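Local coordinates for peptidase M16 inactive domain family protein (Pseudomonas fluorescens, PDB 3GWB), which is of unknown function but belongs to the M16 peptidase family, whose members are generally metal-dependent hydrolases, and probably has a related role, at residues 63-68 / 129-134; 122-127 / 186-191; 200-205 / 363-368; 233-238 / 307-312; 261-266 / 405-410. All blocks are in the same frame, centred on the assembly; numbering follows the deposited sequence.

Interaction 1: residues 63-68 / 129-134; sequences LNEGVA and LARIKN
E65 and R131 meet through a two-pronged salt bridge that ties the loop after helix 55-62 to helix 126-143. The guanidinium presents its NH1-NH2 end to the carboxylate: R131 NH1 donates to E65 OE1 at 3.0 Å, and R131 NH2 donates to E65 OE2 at 2.9 Å. A weak third bond runs from R131 NH2 back to E65 OE1 (3.2 Å). Both carboxylate oxygens lie almost in the guanidinium plane, whereas the nitrogens come in from above the carboxylate plane, because the two flat groups are turned 51° against each other. R131 reaches this position with CG anti to its backbone N (chi1 -164°) and a bend at chi3 (79°) that swings the guanidinium round to E65.

The packed side of the contact is the E65 side. Its carboxylate is buried, E65 OE2 lies 4.3 Å from I132 CD1, and the apolar flank of the helix continues beyond, with L129 and I132 resting on L58 and M62 of helix 55-62. R131 belongs to the looser side: it is exposed, and its chain reaches across from the helix to the acid. One turn on, N134 faces the second subunit and bonds to Y297 and R290 of that chain.

E65 OE1 is gripped by S128 OG as well as by R131, so a buried carboxylate has its charge answered by a guanidinium and a hydroxyl. Such surroundings would be expected to favour the ionised form of E65 and to fix the rotation of its carboxylate.

Interaction 2: residues 122-127 / 186-191; sequences PTFPAD and AFHAKA
P122 and F124 both pack against H188, which projects from helix 181-191 toward the turn that precedes helix 126-143. Two kinds of ring contact make up the interface. The first is a CH-pi contact: the pyrrolidine of P122 lies over one face of the imidazole, with P122 CG 3.8 Å from the H188 ring centroid and 18° off the ring normal. It is displaced toward the rim, so that P122 CD also comes within 3.5 Å of H188 CE1.

The second is aromatic. The edge of F124 points toward the face of H188 in an offset edge-to-face pair, with centroids 5.9 Å apart and planes at 74°. The leading atom is F124 CZ, which sits 4.0 Å from H188 CB. P122 CB in turn lies over one face of the F124 ring, joining proline and phenylalanine into one apolar surface.

The polar end of the imidazole is served from elsewhere: H188 NE2 is hydrogen-bonded to the carbonyl of V119, a bond that should limit rotation of the ring. A near-trans first torsion (chi1 -176°) carries the H188 ring out from its own helix to meet these partners.

Around this core, Y192 stacks on H188, F124 also touches L181, L184 and K185 of helix 181-191, and helix 55-62 closes in through M62 against F124 and T59 against H188.

Interaction 3: residues 200-205 / 363-368; sequences ALVGDL and ASNADI
V202 packs against N365 and I368 where the end of strand 197-203 meets the first turn of helix 365-377. On the strand, A200 comes first, and its side chain rests on V369 and L372 farther along the same helix. L201 points to the other side of the sheet, against F27, F36 and L38. V202 then turns its two methyls to the helix. With chi1 at -179°, V202 CG1 lies 3.5 Å from N365 OD1 and 3.7 Å from N365 CA, while V202 CG2 meets I368 CG2 at 3.8 Å. The valine and isoleucine side chains run nearly perpendicular to each other; the end of I368 leads away from 200-205, and the residue also touches V28 of strand 24-29.

At G203 the backbone itself is the surface: G203 CA is 3.6 Å from N365 ND2, and the phi/psi of 152/-162° calls for glycine. D204 follows at the centre of an inverse gamma turn, its carboxylate directed away to R31 and S103.

The helix start has its own cap: S364 OG, at the N-cap position, accepts a weak bond from D367 N and donates to D367 OD2 at 2.9 Å.

Between strand and helix the chemistry is thus van der Waals: methyls meet methyls at V202 and I368, and the amide of N365 lies against a methyl and a glycine CA, an arrangement that fixes position by shape more than by polar pairing.

Interaction 4: residues 233-238 / 307-312; sequences PAEPKA and QARGPF
The linker leading into strand 239-244, an edge strand of the five-stranded mixed sheet, is held here against the approach to strand 311-319 of the same sheet. E235 and R309 make the polar part, a salt bridge between E235 OE1 and R309 NH1 at 3.0 Å. The two side chains cross at about a right angle and their carboxylate and guanidinium planes are 59° apart, so the acid does not make the flat two-pronged pairing open to such groups; E235 OE2 is farther off, 3.5 Å from R309 NH1. A bend at chi2 (-76°) folds the end of E235 back toward the arginine.

The main anchor of R309 lies outside both segments. R309 NE is bonded to the carbonyl of G258, just past strand 249-257, and R309 NH2 makes a weak bond to that of L257, so the guanidinium is held at the end of strand 249-257, which lies between 414-419 and 311-319 in the sheet, and E235 takes up the nitrogen turned toward the linker.

Beside the charges lies an apolar patch. P233 CD is 4.1 Å from A308 CB, and P233 CG stands at the same distance from R309 CB, the proline ring crossing the arginine stem. P233 also rests on L257 and on Y160 of helix 147-160; the Y160 hydroxyl is bonded to R309 O. The backbone N of R309 is held by Q232 OE1, from the residue directly before P233.

Interaction 5: residues 261-266 / 405-410; sequences RDDPDY and NKHLNV
H407 and D265 are brought together by matching first torsions: each has CG anti to its carbonyl carbon (chi1 -64° for H407, -65° for D265), which aims the imidazole and the carboxylate at one another. H407 NE2 donates to D265 OD2 at 2.8 Å. The bond lies close to the ring plane and uses the anti lone pair of the oxygen, although the carboxylate itself is turned 71° against the imidazole.

K406 reaches the same oxygen. Its fully extended chain comes in square to the D265 side chain, setting K406 CD 3.5 Å from D265 OD2 and K406 NZ in a long salt bridge at 3.6 Å.

The side chains of D263 and H407 run toward each other, D263 OD2 lying 3.4 Å from H407 CE1, obliquely to the ring. The other oxygen belongs to the loop: D263 OD1 accepts from D265 N at 3.0 Å, closing an Asx turn within the type I beta turn D263-Y266 and so positioning D265 just before helix 266-277. Across the contact, H407 ends helix 397-407 and also packs on I259.

This surface contact therefore joins the start of one helix to the end of another through a histidine-carboxylate hydrogen bond and a long salt bridge. Two acids lie at the NE2-CE1 end of the imidazole, and K406 shares D265 OD2 with it; the acids would be expected to favour a protonated histidine, an effect the lysine would partly offset.

Overall arrangement
From the N terminus, interaction 1 closes the first loop, bringing the turn after helix 55-62 to helix 126-143. Interaction 2 opens within that loop and closes beyond it on helix 181-191; the two cross and touch through G66 and T123, joining the loops and helices of this region. Strand 197-203, the next strand in the chain, then starts interaction 3, whose long loop ends at helix 365-377 and ties the six-stranded sheet to the later half of the chain. Interaction 4 lies wholly within this loop, whereas interaction 5 crosses both 3 and 4. Interactions 4 and 5, their centres 11 Å apart, touch through F312 and L408 and bind loops and helices around the five-stranded sheet.

Interaction 1: residues 63-68 / 129-134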
# COMPACT_ATOMS: atom_id res chain seq x y z
N LEU A 63 -12.17 8.97 12.03
CA LEU A 63 -11.63 10.20 12.61
C LEU A 63 -11.50 11.35 11.62
O LEU A 63 -12.04 12.43 11.85
CB LEU A 63 -10.26 9.94 13.25
CG LEU A 63 -10.21 8.90 14.38
CD1 LEU A 63 -8.78 8.76 14.88
CD2 LEU A 63 -11.13 9.31 15.52
N ASN A 64 -10.80 11.12 10.52
CA ASN A 64 -10.60 12.18 9.53
C ASN A 64 -11.65 12.23 8.43
O ASN A 64 -11.39 12.77 7.36
CB ASN A 64 -9.21 12.06 8.91
CG ASN A 64 -9.11 10.93 7.92
OD1 ASN A 64 -9.80 9.92 8.05
ND2 ASN A 64 -8.24 11.08 6.93
N GLU A 65 -12.83 11.66 8.70
CA GLU A 65 -13.92 11.68 7.73
C GLU A 65 -14.76 12.93 7.89
O GLU A 65 -15.64 13.20 7.06
CB GLU A 65 -14.82 10.45 7.90
CG GLU A 65 -14.24 9.16 7.37
CD GLU A 65 -13.93 9.22 5.88
OE1 GLU A 65 -14.75 9.77 5.11
OE2 GLU A 65 -12.87 8.71 5.47
N GLY A 66 -14.51 13.70 8.95
CA GLY A 66 -15.27 14.92 9.16
C GLY A 66 -15.19 15.55 10.54
O GLY A 66 -15.05 14.86 11.55
N VAL A 67 -15.24 16.87 10.56
CA VAL A 67 -15.23 17.64 11.80
C VAL A 67 -16.26 18.75 11.58
O VAL A 67 -16.78 18.88 10.47
CB VAL A 67 -13.85 18.26 12.11
CG1 VAL A 67 -12.80 17.15 12.25
CG2 VAL A 67 -13.46 19.24 11.03
N ALA A 68 -16.55 19.52 12.61
CA ALA A 68 -17.52 20.61 12.51
C ALA A 68 -17.31 21.47 11.26
O ALA A 68 -16.27 22.11 11.10
CB ALA A 68 -17.46 21.49 13.76
N LEU A 129 -19.78 6.72 7.07
CA LEU A 129 -19.95 5.44 7.76
C LEU A 129 -20.50 4.38 6.79
O LEU A 129 -20.13 3.21 6.87
CB LEU A 129 -20.90 5.59 8.95
CG LEU A 129 -21.18 4.33 9.79
CD1 LEU A 129 -19.89 3.85 10.45
CD2 LEU A 129 -22.24 4.65 10.83
N ALA A 130 -21.38 4.80 5.90
CA ALA A 130 -21.96 3.89 4.93
C ALA A 130 -20.89 3.49 3.93
O ALA A 130 -20.79 2.33 3.53
CB ALA A 130 -23.13 4.57 4.21
N ARG A 131 -20.06 4.45 3.53
CA ARG A 131 -18.99 4.18 2.58
C ARG A 131 -17.96 3.22 3.16
O ARG A 131 -17.50 2.30 2.48
CB ARG A 131 -18.30 5.48 2.17
CG ARG A 131 -17.47 5.35 0.91
CD ARG A 131 -16.59 6.57 0.69
NE ARG A 131 -15.39 6.55 1.54
CZ ARG A 131 -15.12 7.43 2.50
NH1 ARG A 131 -15.96 8.44 2.74
NH2 ARG A 131 -14.00 7.32 3.20
N ILE A 132 -17.59 3.44 4.42
CA ILE A 132 -16.60 2.59 5.09
C ILE A 132 -17.14 1.19 5.32
O ILE A 132 -16.43 0.21 5.08
CB ILE A 132 -16.17 3.19 6.45
CG1 ILE A 132 -15.64 4.61 6.24
CG2 ILE A 132 -15.07 2.34 7.07
CD1 ILE A 132 -14.49 4.70 5.27
N LYS A 133 -18.38 1.08 5.79
CA LYS A 133 -18.98 -0.23 6.02
C LYS A 133 -19.04 -1.01 4.72
O LYS A 133 -18.82 -2.22 4.71
CB LYS A 133 -20.40 -0.11 6.58
CG LYS A 133 -20.49 0.43 8.00
CD LYS A 133 -21.89 0.22 8.55
CE LYS A 133 -22.03 0.74 9.96
NZ LYS A 133 -23.37 0.42 10.52
N ASN A 134 -19.35 -0.31 3.63
CA ASN A 134 -19.45 -0.94 2.31
C ASN A 134 -18.11 -1.53 1.88
O ASN A 134 -18.06 -2.63 1.34
CB ASN A 134 -19.92 0.08 1.26
CG ASN A 134 -20.24 -0.57 -0.08
OD1 ASN A 134 -21.27 -1.23 -0.23
ND2 ASN A 134 -19.35 -0.41 -1.05

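Interaction 2: residues 122-127 / 186-191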
# COMPACT_ATOMS: atom_id res chain seq x y z
N PRO A 122 -14.28 14.36 16.27
CA PRO A 122 -14.78 13.88 14.98
C PRO A 122 -16.31 13.93 14.97
O PRO A 122 -16.95 13.77 16.01
CB PRO A 122 -14.25 12.45 14.92
CG PRO A 122 -14.28 12.04 16.37
CD PRO A 122 -13.70 13.26 17.06
N THR A 123 -16.90 14.15 13.79
CA THR A 123 -18.36 14.23 13.67
C THR A 123 -19.03 12.96 13.15
O THR A 123 -20.26 12.86 13.17
CB THR A 123 -18.78 15.39 12.76
OG1 THR A 123 -18.13 15.25 11.49
CG2 THR A 123 -18.41 16.72 13.39
N PHE A 124 -18.23 12.01 12.69
CA PHE A 124 -18.74 10.74 12.16
C PHE A 124 -19.92 10.96 11.20
O PHE A 124 -21.06 10.65 11.54
CB PHE A 124 -19.18 9.82 13.30
CG PHE A 124 -18.11 9.59 14.34
CD1 PHE A 124 -16.99 8.82 14.04
CD2 PHE A 124 -18.23 10.13 15.61
CE1 PHE A 124 -15.99 8.61 15.00
CE2 PHE A 124 -17.25 9.92 16.58
CZ PHE A 124 -16.13 9.16 16.27
N PRO A 125 -19.64 11.49 10.00
CA PRO A 125 -20.70 11.73 9.01
C PRO A 125 -21.38 10.44 8.57
O PRO A 125 -20.71 9.43 8.32
CB PRO A 125 -19.95 12.41 7.86
CG PRO A 125 -18.78 13.05 8.53
CD PRO A 125 -18.35 12.00 9.52
N ALA A 126 -22.70 10.48 8.47
CA ALA A 126 -23.49 9.32 8.08
C ALA A 126 -23.11 8.73 6.73
O ALA A 126 -23.08 7.52 6.56
CB ALA A 126 -24.98 9.69 8.10
N ASP A 127 -22.81 9.60 5.77
CA ASP A 127 -22.45 9.12 4.43
C ASP A 127 -21.07 8.47 4.39
O ASP A 127 -20.79 7.65 3.52
CB ASP A 127 -22.53 10.28 3.44
CG ASP A 127 -21.46 11.33 3.68
OD1 ASP A 127 -21.23 11.70 4.85
OD2 ASP A 127 -20.86 11.80 2.69
N ALA A 186 -19.80 6.79 21.60
CA ALA A 186 -19.55 6.29 22.94
C ALA A 186 -18.17 5.65 23.05
O ALA A 186 -17.48 5.82 24.06
CB ALA A 186 -20.63 5.30 23.34
N PHE A 187 -17.78 4.89 22.03
CA PHE A 187 -16.47 4.25 22.05
C PHE A 187 -15.37 5.31 22.04
O PHE A 187 -14.39 5.20 22.78
CB PHE A 187 -16.27 3.33 20.84
CG PHE A 187 -14.96 2.60 20.85
CD1 PHE A 187 -14.76 1.53 21.73
CD2 PHE A 187 -13.90 3.01 20.05
CE1 PHE A 187 -13.53 0.89 21.79
CE2 PHE A 187 -12.66 2.37 20.11
CZ PHE A 187 -12.47 1.31 20.99
N HIS A 188 -15.54 6.33 21.21
CA HIS A 188 -14.56 7.41 21.11
C HIS A 188 -14.39 8.17 22.43
O HIS A 188 -13.27 8.48 22.83
CB HIS A 188 -14.99 8.38 20.00
CG HIS A 188 -14.01 9.49 19.75
ND1 HIS A 188 -14.11 10.72 20.36
CD2 HIS A 188 -12.90 9.54 18.98
CE1 HIS A 188 -13.08 11.47 20.00
NE2 HIS A 188 -12.34 10.78 19.16
N ALA A 189 -15.51 8.47 23.09
CA ALA A 189 -15.46 9.20 24.36
C ALA A 189 -14.74 8.41 25.44
O ALA A 189 -14.12 8.97 26.35
CB ALA A 189 -16.89 9.53 24.81
N LYS A 190 -14.80 7.09 25.32
CA LYS A 190 -14.17 6.19 26.27
C LYS A 190 -12.72 5.82 25.94
O LYS A 190 -11.83 5.92 26.78
CB LYS A 190 -14.99 4.90 26.37
CG LYS A 190 -14.35 3.79 27.18
CD LYS A 190 -15.30 2.60 27.38
CE LYS A 190 -15.55 1.83 26.10
NZ LYS A 190 -14.29 1.21 25.59
N ALA A 191 -12.49 5.40 24.70
CA ALA A 191 -11.17 4.95 24.26
C ALA A 191 -10.21 6.04 23.80
O ALA A 191 -9.00 5.85 23.84
CB ALA A 191 -11.33 3.89 23.17

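Interaction 3: residues 200-205 / 363-368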
# COMPACT_ATOMS: atom_id res chain seq x y z
N ALA A 200 3.70 11.02 21.62
CA ALA A 200 5.11 10.94 21.25
C ALA A 200 5.43 12.02 20.23
O ALA A 200 4.71 12.20 19.26
CB ALA A 200 5.42 9.56 20.68
N LEU A 201 6.52 12.74 20.46
CA LEU A 201 6.94 13.84 19.58
C LEU A 201 8.42 13.79 19.26
O LEU A 201 9.24 13.64 20.16
CB LEU A 201 6.65 15.18 20.27
CG LEU A 201 5.32 15.90 20.10
CD1 LEU A 201 5.25 17.07 21.09
CD2 LEU A 201 5.19 16.41 18.65
N VAL A 202 8.76 13.94 17.99
CA VAL A 202 10.16 13.95 17.58
C VAL A 202 10.40 14.95 16.45
O VAL A 202 9.70 14.92 15.43
CB VAL A 202 10.61 12.56 17.07
CG1 VAL A 202 12.07 12.63 16.69
CG2 VAL A 202 10.38 11.49 18.13
N GLY A 203 11.38 15.82 16.63
CA GLY A 203 11.66 16.77 15.57
C GLY A 203 12.27 18.11 15.93
O GLY A 203 12.82 18.30 17.01
N ASP A 204 12.14 19.04 15.00
CA ASP A 204 12.68 20.38 15.13
C ASP A 204 11.83 21.24 16.07
O ASP A 204 11.18 22.19 15.64
CB ASP A 204 12.77 21.02 13.74
CG ASP A 204 13.39 22.39 13.76
OD1 ASP A 204 14.28 22.62 14.61
OD2 ASP A 204 13.00 23.23 12.92
N LEU A 205 11.86 20.90 17.35
CA LEU A 205 11.09 21.63 18.35
C LEU A 205 11.90 21.75 19.63
O LEU A 205 12.74 20.91 19.91
CB LEU A 205 9.80 20.87 18.68
CG LEU A 205 8.77 20.52 17.60
CD1 LEU A 205 7.82 19.44 18.14
CD2 LEU A 205 8.01 21.77 17.21
N ALA A 363 18.91 7.28 12.94
CA ALA A 363 17.47 7.07 13.00
C ALA A 363 16.66 8.33 12.68
O ALA A 363 16.94 9.42 13.19
CB ALA A 363 17.09 6.53 14.38
N SER A 364 15.65 8.16 11.83
CA SER A 364 14.79 9.27 11.41
C SER A 364 13.75 9.58 12.48
O SER A 364 13.55 8.80 13.41
CB SER A 364 14.06 8.90 10.12
OG SER A 364 13.19 7.80 10.33
N ASN A 365 13.09 10.72 12.33
CA ASN A 365 12.06 11.11 13.28
C ASN A 365 10.94 10.07 13.33
O ASN A 365 10.45 9.73 14.40
CB ASN A 365 11.50 12.50 12.93
CG ASN A 365 12.54 13.61 13.07
OD1 ASN A 365 13.61 13.41 13.64
ND2 ASN A 365 12.22 14.79 12.56
N ALA A 366 10.55 9.55 12.16
CA ALA A 366 9.47 8.55 12.10
C ALA A 366 9.82 7.26 12.84
O ALA A 366 8.97 6.68 13.52
CB ALA A 366 9.13 8.23 10.64
N ASP A 367 11.06 6.80 12.69
CA ASP A 367 11.47 5.58 13.36
C ASP A 367 11.52 5.80 14.86
O ASP A 367 11.05 4.98 15.64
CB ASP A 367 12.84 5.11 12.85
CG ASP A 367 12.77 4.49 11.47
OD1 ASP A 367 11.91 3.60 11.26
OD2 ASP A 367 13.57 4.89 10.59
N ILE A 368 12.09 6.93 15.27
CA ILE A 368 12.20 7.25 16.70
C ILE A 368 10.82 7.41 17.32
O ILE A 368 10.52 6.80 18.35
CB ILE A 368 13.01 8.55 16.92
CG1 ILE A 368 14.42 8.38 16.35
CG2 ILE A 368 13.10 8.87 18.41
CD1 ILE A 368 15.21 7.25 16.98

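Interaction 4: residues 233-238 / 307-312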
# COMPACT_ATOMS: atom_id res chain seq x y z
N PRO A 233 -3.89 -14.45 28.30
CA PRO A 233 -4.62 -15.59 27.73
C PRO A 233 -4.19 -16.89 28.38
O PRO A 233 -3.15 -16.95 29.04
CB PRO A 233 -4.23 -15.54 26.25
CG PRO A 233 -2.80 -15.09 26.33
CD PRO A 233 -2.86 -13.97 27.36
N ALA A 234 -4.99 -17.93 28.22
CA ALA A 234 -4.66 -19.23 28.78
C ALA A 234 -3.84 -19.97 27.73
O ALA A 234 -3.98 -19.73 26.54
CB ALA A 234 -5.92 -20.01 29.08
N GLU A 235 -2.96 -20.86 28.19
CA GLU A 235 -2.13 -21.65 27.29
C GLU A 235 -3.03 -22.61 26.51
O GLU A 235 -3.64 -23.50 27.10
CB GLU A 235 -1.11 -22.47 28.08
CG GLU A 235 0.04 -21.66 28.65
CD GLU A 235 1.05 -21.28 27.59
OE1 GLU A 235 0.66 -20.62 26.61
OE2 GLU A 235 2.24 -21.65 27.75
N PRO A 236 -3.13 -22.44 25.19
CA PRO A 236 -3.97 -23.33 24.39
C PRO A 236 -3.33 -24.70 24.23
O PRO A 236 -2.11 -24.83 24.31
CB PRO A 236 -4.07 -22.59 23.06
CG PRO A 236 -2.70 -22.00 22.94
CD PRO A 236 -2.46 -21.44 24.32
N LYS A 237 -4.15 -25.72 24.02
CA LYS A 237 -3.64 -27.08 23.83
C LYS A 237 -3.16 -27.21 22.38
O LYS A 237 -3.72 -26.59 21.48
CB LYS A 237 -4.73 -28.11 24.12
CG LYS A 237 -5.99 -27.92 23.29
CD LYS A 237 -6.97 -29.07 23.46
CE LYS A 237 -8.27 -28.80 22.72
NZ LYS A 237 -8.04 -28.50 21.27
N ALA A 238 -2.13 -28.02 22.16
CA ALA A 238 -1.61 -28.22 20.81
C ALA A 238 -2.70 -28.86 19.95
O ALA A 238 -3.42 -29.74 20.41
CB ALA A 238 -0.37 -29.11 20.85
N GLN A 307 0.34 -6.10 24.74
CA GLN A 307 0.13 -5.83 26.16
C GLN A 307 0.08 -7.17 26.87
O GLN A 307 0.73 -7.36 27.90
CB GLN A 307 -1.18 -5.07 26.37
CG GLN A 307 -1.33 -4.46 27.76
CD GLN A 307 -2.59 -3.62 27.87
OE1 GLN A 307 -3.71 -4.14 27.88
NE2 GLN A 307 -2.42 -2.30 27.95
N ALA A 308 -0.70 -8.10 26.33
CA ALA A 308 -0.79 -9.44 26.89
C ALA A 308 0.10 -10.28 25.97
O ALA A 308 0.62 -9.77 24.98
CB ALA A 308 -2.22 -9.94 26.85
N ARG A 309 0.27 -11.56 26.29
CA ARG A 309 1.11 -12.41 25.47
C ARG A 309 0.67 -12.43 24.01
O ARG A 309 -0.44 -12.85 23.67
CB ARG A 309 1.12 -13.84 26.01
CG ARG A 309 1.92 -13.99 27.29
CD ARG A 309 1.89 -15.43 27.77
NE ARG A 309 2.73 -16.31 26.98
CZ ARG A 309 2.69 -17.64 27.05
NH1 ARG A 309 1.84 -18.22 27.88
NH2 ARG A 309 3.51 -18.39 26.32
N GLY A 310 1.56 -11.95 23.15
CA GLY A 310 1.28 -11.92 21.73
C GLY A 310 1.68 -13.27 21.16
O GLY A 310 2.29 -14.07 21.85
N PRO A 311 1.36 -13.54 19.89
CA PRO A 311 1.74 -14.85 19.36
C PRO A 311 3.13 -14.95 18.73
O PRO A 311 3.76 -13.95 18.40
CB PRO A 311 0.65 -15.09 18.33
CG PRO A 311 0.51 -13.70 17.73
CD PRO A 311 0.50 -12.80 18.95
N PHE A 312 3.60 -16.18 18.61
CA PHE A 312 4.85 -16.48 17.94
C PHE A 312 4.28 -17.26 16.77
O PHE A 312 3.50 -18.20 16.97
CB PHE A 312 5.77 -17.39 18.74
CG PHE A 312 6.88 -17.98 17.91
CD1 PHE A 312 7.97 -17.21 17.52
CD2 PHE A 312 6.80 -19.30 17.46
CE1 PHE A 312 8.95 -17.73 16.67
CE2 PHE A 312 7.77 -19.84 16.61
CZ PHE A 312 8.86 -19.05 16.22

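Interaction 5: residues 261-266 / 405-410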
# COMPACT_ATOMS: atom_id res chain seq x y z
N ARG A 261 5.13 -7.58 25.16
CA ARG A 261 6.10 -6.55 24.81
C ARG A 261 7.14 -6.13 25.85
O ARG A 261 8.28 -5.84 25.50
CB ARG A 261 5.38 -5.31 24.28
CG ARG A 261 6.32 -4.26 23.70
CD ARG A 261 6.99 -4.74 22.42
NE ARG A 261 7.96 -3.79 21.89
CZ ARG A 261 9.16 -3.55 22.43
NH1 ARG A 261 9.54 -4.20 23.52
NH2 ARG A 261 9.99 -2.68 21.86
N ASP A 262 6.77 -6.09 27.12
CA ASP A 262 7.73 -5.66 28.13
C ASP A 262 8.53 -6.79 28.78
O ASP A 262 9.19 -6.57 29.80
CB ASP A 262 7.04 -4.84 29.21
CG ASP A 262 6.02 -5.64 30.00
OD1 ASP A 262 5.90 -6.86 29.74
OD2 ASP A 262 5.36 -5.05 30.87
N ASP A 263 8.47 -7.98 28.20
CA ASP A 263 9.21 -9.12 28.74
C ASP A 263 10.71 -8.82 28.61
O ASP A 263 11.16 -8.36 27.56
CB ASP A 263 8.86 -10.40 27.97
CG ASP A 263 9.37 -11.65 28.67
OD1 ASP A 263 10.60 -11.86 28.71
OD2 ASP A 263 8.53 -12.41 29.18
N PRO A 264 11.49 -9.09 29.67
CA PRO A 264 12.93 -8.85 29.69
C PRO A 264 13.75 -9.57 28.61
O PRO A 264 14.78 -9.06 28.17
CB PRO A 264 13.33 -9.28 31.10
CG PRO A 264 12.38 -10.38 31.38
CD PRO A 264 11.07 -9.81 30.88
N ASP A 265 13.29 -10.74 28.19
CA ASP A 265 14.00 -11.51 27.16
C ASP A 265 13.71 -11.04 25.75
O ASP A 265 14.08 -11.70 24.78
CB ASP A 265 13.66 -13.00 27.26
CG ASP A 265 14.14 -13.62 28.54
OD1 ASP A 265 15.16 -13.13 29.09
OD2 ASP A 265 13.52 -14.60 28.99
N TYR A 266 13.04 -9.90 25.62
CA TYR A 266 12.69 -9.38 24.30
C TYR A 266 13.86 -9.32 23.33
O TYR A 266 13.77 -9.80 22.20
CB TYR A 266 12.08 -7.98 24.43
CG TYR A 266 11.62 -7.42 23.11
CD1 TYR A 266 10.51 -7.96 22.46
CD2 TYR A 266 12.31 -6.38 22.49
CE1 TYR A 266 10.10 -7.48 21.22
CE2 TYR A 266 11.91 -5.89 21.24
CZ TYR A 266 10.80 -6.44 20.62
OH TYR A 266 10.39 -5.96 19.40
N ASN A 405 14.12 -21.25 24.41
CA ASN A 405 13.59 -22.44 25.08
C ASN A 405 12.70 -22.07 26.26
O ASN A 405 11.81 -22.83 26.65
CB ASN A 405 14.73 -23.34 25.56
CG ASN A 405 15.24 -24.27 24.48
OD1 ASN A 405 16.41 -24.20 24.08
ND2 ASN A 405 14.37 -25.15 24.00
N LYS A 406 12.93 -20.89 26.84
CA LYS A 406 12.14 -20.45 27.98
C LYS A 406 10.76 -19.95 27.57
O LYS A 406 9.83 -19.93 28.37
CB LYS A 406 12.89 -19.34 28.73
CG LYS A 406 12.17 -18.81 29.96
CD LYS A 406 12.97 -17.66 30.57
CE LYS A 406 12.27 -17.08 31.78
NZ LYS A 406 12.99 -15.87 32.30
N HIS A 407 10.61 -19.56 26.31
CA HIS A 407 9.34 -19.03 25.84
C HIS A 407 8.64 -19.87 24.77
O HIS A 407 7.46 -19.64 24.48
CB HIS A 407 9.55 -17.61 25.33
CG HIS A 407 9.99 -16.65 26.39
ND1 HIS A 407 9.14 -16.19 27.37
CD2 HIS A 407 11.20 -16.11 26.66
CE1 HIS A 407 9.81 -15.40 28.20
NE2 HIS A 407 11.06 -15.34 27.79
N LEU A 408 9.34 -20.84 24.21
CA LEU A 408 8.77 -21.69 23.17
C LEU A 408 8.99 -23.16 23.45
O LEU A 408 9.99 -23.54 24.06
CB LEU A 408 9.38 -21.35 21.81
CG LEU A 408 9.15 -19.93 21.29
CD1 LEU A 408 9.96 -19.74 20.02
CD2 LEU A 408 7.66 -19.70 21.05
N ASN A 409 8.06 -24.00 22.99
CA ASN A 409 8.15 -25.44 23.19
C ASN A 409 7.53 -26.12 21.98
O ASN A 409 6.45 -25.75 21.54
CB ASN A 409 7.40 -25.83 24.46
CG ASN A 409 7.55 -27.29 24.82
OD1 ASN A 409 7.18 -28.18 24.04
ND2 ASN A 409 8.09 -27.56 26.00
N VAL A 410 8.23 -27.12 21.45
CA VAL A 410 7.73 -27.83 20.28
C VAL A 410 6.40 -28.55 20.51
O VAL A 410 5.64 -28.77 19.57
CB VAL A 410 8.77 -28.87 19.77
CG1 VAL A 410 10.04 -28.16 19.34
CG2 VAL A 410 9.07 -29.88 20.87